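Local coordinates for cytochrome c-550-like protein (Thermosynechococcus elongatus, PDB 4LJI) that is probably a low-potential c-type cytochrome that carries electrons on one covalently bound heme c and can partially replace cytochrome c-550 of photosystem II, at residues 41-46 and 118-123. Residues are numbered along the deposited sequence; the frame is centred on the assembly and turned at random.
Sequences RLFEEN and AAFILR. With HEC (heme c), chain C.
Helix 33-46, which leads into the heme-binding cysteines, and helix 111-127 correspond to the N- and C-terminal helices that pack across each other in the cytochrome c fold, and beside the heme Phe43 of the first meets Phe120 and Ile121 of the second. The two phenylalanines meet obliquely, with ring planes at 47° and centroids 5.5 Å apart. Phe120 brings its CE2 corner over one face of the Phe43 ring, 3.8 Å from Phe43 CG. With CG anti to the backbone N (chi1 178°), the Phe43 ring runs along the flank of the interface, where its CD1 meets Ile121 CG1 at 4.2 Å. Flat, apolar rings suit this buried place, since they fill the seam without bringing in a polar group to satisfy. Beyond the pair, the Phe43 side chain lies near those of His51, the axial iron ligand, and Cys47, a covalent heme anchor. An alanine at Phe43 would probably open a gap between the helices, leaving Phe120 CE2 and Ile121 CG1 without their partner. Asn46, as an amide, can serve two partners: OD1 accepts from Trp108, and ND2 donates to a lone pair of Leu42 O at 3.0 Å, with that oxygen 22° out of the Asn46 amide plane. The CG1-CD1 arm of Ile121 is long enough to bridge: its CG1 touches Phe43 and its CD1 lies 3.5 Å from the heme methyl CMB.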
loop_
_atom_site.group_PDB
_atom_site.type_symbol
_atom_site.label_atom_id
_atom_site.label_comp_id
_atom_site.label_asym_id
_atom_site.label_seq_id
_atom_site.Cartn_x
_atom_site.Cartn_y
_atom_site.Cartn_z
ATOM N N ARG A 41 -5.118 -10.564 -2.709
ATOM C CA ARG A 41 -5.920 -9.348 -2.705
ATOM C C ARG A 41 -5.768 -8.571 -1.393
ATOM O O ARG A 41 -5.650 -7.350 -1.393
ATOM C CB ARG A 41 -7.376 -9.705 -2.991
ATOM C CG ARG A 41 -8.328 -8.531 -3.061
ATOM C CD ARG A 41 -9.504 -8.951 -3.897
ATOM N NE ARG A 41 -9.063 -9.689 -5.081
ATOM C CZ ARG A 41 -8.969 -9.162 -6.298
ATOM N NH1 ARG A 41 -9.304 -7.895 -6.499
ATOM N NH2 ARG A 41 -8.559 -9.910 -7.316
ATOM N N LEU A 42 -5.784 -9.270 -0.258
ATOM C CA LEU A 42 -5.550 -8.604 1.012
ATOM C C LEU A 42 -4.175 -7.973 1.099
ATOM O O LEU A 42 -4.008 -6.914 1.676
ATOM C CB LEU A 42 -5.727 -9.591 2.190
ATOM C CG LEU A 42 -7.166 -9.933 2.443
ATOM C CD1 LEU A 42 -7.231 -11.071 3.486
ATOM C CD2 LEU A 42 -7.919 -8.684 2.953
ATOM N N PHE A 43 -3.172 -8.630 0.527
ATOM C CA PHE A 43 -1.838 -8.079 0.562
ATOM C C PHE A 43 -1.794 -6.800 -0.292
ATOM O O PHE A 43 -1.226 -5.797 0.107
ATOM C CB PHE A 43 -0.860 -9.128 0.054
ATOM C CG PHE A 43 0.576 -8.672 0.003
ATOM C CD1 PHE A 43 1.403 -8.794 1.096
ATOM C CD2 PHE A 43 1.089 -8.131 -1.172
ATOM C CE1 PHE A 43 2.724 -8.399 1.027
ATOM C CE2 PHE A 43 2.422 -7.760 -1.235
ATOM C CZ PHE A 43 3.205 -7.863 -0.110
ATOM N N GLU A 44 -2.364 -6.885 -1.489
ATOM C CA GLU A 44 -2.362 -5.745 -2.409
ATOM C C GLU A 44 -3.074 -4.553 -1.806
ATOM O O GLU A 44 -2.716 -3.415 -2.105
ATOM C CB GLU A 44 -3.060 -6.117 -3.710
ATOM C CG GLU A 44 -2.322 -7.159 -4.498
ATOM C CD GLU A 44 -3.061 -7.541 -5.754
ATOM O OE1 GLU A 44 -2.389 -7.717 -6.786
ATOM O OE2 GLU A 44 -4.312 -7.640 -5.703
ATOM N N GLU A 45 -4.073 -4.802 -0.957
ATOM C CA GLU A 45 -4.871 -3.706 -0.410
ATOM C C GLU A 45 -4.280 -3.079 0.842
ATOM O O GLU A 45 -4.481 -1.886 1.109
ATOM C CB GLU A 45 -6.332 -4.135 -0.172
ATOM C CG GLU A 45 -7.080 -4.677 -1.424
ATOM C CD GLU A 45 -7.124 -3.728 -2.640
ATOM O OE1 GLU A 45 -6.809 -2.516 -2.517
ATOM O OE2 GLU A 45 -7.491 -4.212 -3.739
ATOM N N ASN A 46 -3.510 -3.859 1.591
ATOM C CA ASN A 46 -3.119 -3.459 2.936
ATOM C C ASN A 46 -1.637 -3.328 3.186
ATOM O O ASN A 46 -1.243 -2.752 4.211
ATOM C CB ASN A 46 -3.701 -4.435 3.971
ATOM C CG ASN A 46 -5.205 -4.388 4.013
ATOM O OD1 ASN A 46 -5.785 -3.381 4.443
ATOM N ND2 ASN A 46 -5.859 -5.449 3.539
ATOM N N ALA A 118 -1.317 -14.551 5.445
ATOM C CA ALA A 118 -0.110 -15.288 5.815
ATOM C C ALA A 118 0.191 -16.386 4.794
ATOM O O ALA A 118 1.368 -16.541 4.404
ATOM C CB ALA A 118 -0.229 -15.883 7.255
ATOM N N ALA A 119 -0.818 -17.163 4.365
ATOM C CA ALA A 119 -0.574 -18.219 3.374
ATOM C C ALA A 119 -0.010 -17.646 2.061
ATOM O O ALA A 119 0.916 -18.201 1.478
ATOM C CB ALA A 119 -1.846 -19.010 3.094
ATOM N N PHE A 120 -0.572 -16.541 1.596
ATOM C CA PHE A 120 -0.052 -15.892 0.397
ATOM C C PHE A 120 1.423 -15.517 0.554
ATOM O O PHE A 120 2.227 -15.834 -0.308
ATOM C CB PHE A 120 -0.890 -14.673 0.006
ATOM C CG PHE A 120 -0.264 -13.876 -1.066
ATOM C CD1 PHE A 120 -0.335 -14.285 -2.394
ATOM C CD2 PHE A 120 0.445 -12.717 -0.751
ATOM C CE1 PHE A 120 0.279 -13.521 -3.430
ATOM C CE2 PHE A 120 1.075 -11.954 -1.783
ATOM C CZ PHE A 120 0.992 -12.380 -3.117
ATOM N N ILE A 121 1.782 -14.875 1.668
ATOM C CA ILE A 121 3.151 -14.420 1.892
ATOM C C ILE A 121 4.060 -15.627 1.953
ATOM O O ILE A 121 5.154 -15.624 1.376
ATOM C CB ILE A 121 3.281 -13.623 3.209
ATOM C CG1 ILE A 121 2.581 -12.268 3.088
ATOM C CG2 ILE A 121 4.774 -13.412 3.579
ATOM C CD1 ILE A 121 2.449 -11.578 4.425
ATOM N N LEU A 122 3.600 -16.668 2.638
ATOM C CA LEU A 122 4.409 -17.860 2.857
ATOM C C LEU A 122 4.661 -18.632 1.561
ATOM O O LEU A 122 5.791 -19.097 1.298
ATOM C CB LEU A 122 3.762 -18.724 3.941
ATOM C CG LEU A 122 4.593 -19.774 4.641
ATOM C CD1 LEU A 122 5.962 -19.214 4.962
ATOM C CD2 LEU A 122 3.844 -20.148 5.907
ATOM N N ARG A 123 3.622 -18.813 0.756
ATOM C CA ARG A 123 3.810 -19.436 -0.554
ATOM C C ARG A 123 4.639 -18.609 -1.520
ATOM O O ARG A 123 5.459 -19.141 -2.251
ATOM C CB ARG A 123 2.475 -19.813 -1.179
ATOM C CG ARG A 123 2.558 -20.502 -2.544
ATOM C CD ARG A 123 3.377 -21.780 -2.500
ATOM N NE ARG A 123 3.186 -22.542 -3.735
ATOM C CZ ARG A 123 3.665 -23.759 -3.943
ATOM N NH1 ARG A 123 4.354 -24.367 -2.980
ATOM N NH2 ARG A 123 3.441 -24.359 -5.109
HETATM FE FE HEC C . 5.286 -5.121 7.374
HETATM C CHA HEC C . 8.163 -6.375 8.812
HETATM C CHB HEC C . 4.027 -8.315 7.045
HETATM C CHC HEC C . 2.228 -3.843 6.195
HETATM C CHD HEC C . 6.643 -2.047 7.205
HETATM N NA HEC C . 5.951 -6.966 7.774
HETATM C C1A HEC C . 7.157 -7.243 8.418
HETATM C C2A HEC C . 7.264 -8.681 8.566
HETATM C C3A HEC C . 6.114 -9.205 8.063
HETATM C C4A HEC C . 5.280 -8.173 7.614
HETATM C CMA HEC C . 5.751 -10.666 8.029
HETATM C CAA HEC C . 8.433 -9.472 9.155
HETATM C CBA HEC C . 9.518 -9.734 8.081
HETATM C CGA HEC C . 10.701 -10.530 8.575
HETATM O O1A HEC C . 10.738 -11.020 9.739
HETATM O O2A HEC C . 11.686 -10.721 7.788
HETATM N NB HEC C . 3.469 -5.911 6.719
HETATM C C1B HEC C . 3.183 -7.227 6.724
HETATM C C2B HEC C . 1.872 -7.407 6.238
HETATM C C3B HEC C . 1.310 -6.173 6.021
HETATM C C4B HEC C . 2.389 -5.216 6.319
HETATM C CMB HEC C . 1.175 -8.741 6.090
HETATM C CAB HEC C . -0.046 -5.852 5.514
HETATM C CBB HEC C . -1.034 -6.194 6.424
HETATM N NC HEC C . 4.563 -3.279 6.793
HETATM C C1C HEC C . 3.292 -2.983 6.376
HETATM C C2C HEC C . 3.292 -1.640 5.978
HETATM C C3C HEC C . 4.526 -1.114 6.261
HETATM C C4C HEC C . 5.341 -2.151 6.792
HETATM C CMC HEC C . 2.097 -0.904 5.387
HETATM C CAC HEC C . 4.945 0.289 5.948
HETATM C CBC HEC C . 4.326 1.344 6.524
HETATM N ND HEC C . 7.042 -4.387 7.893
HETATM C C1D HEC C . 7.368 -3.089 7.795
HETATM C C2D HEC C . 8.690 -2.867 8.380
HETATM C C3D HEC C . 9.132 -4.063 8.815
HETATM C C4D HEC C . 8.085 -5.019 8.487
HETATM C CMD HEC C . 9.423 -1.541 8.452
HETATM C CAD HEC C . 10.433 -4.330 9.522
HETATM C CBD HEC C . 10.106 -4.421 11.027
HETATM C CGD HEC C . 11.117 -4.501 12.155
HETATM O O1D HEC C . 12.165 -5.199 12.092
HETATM O O2D HEC C . 10.865 -3.859 13.206
#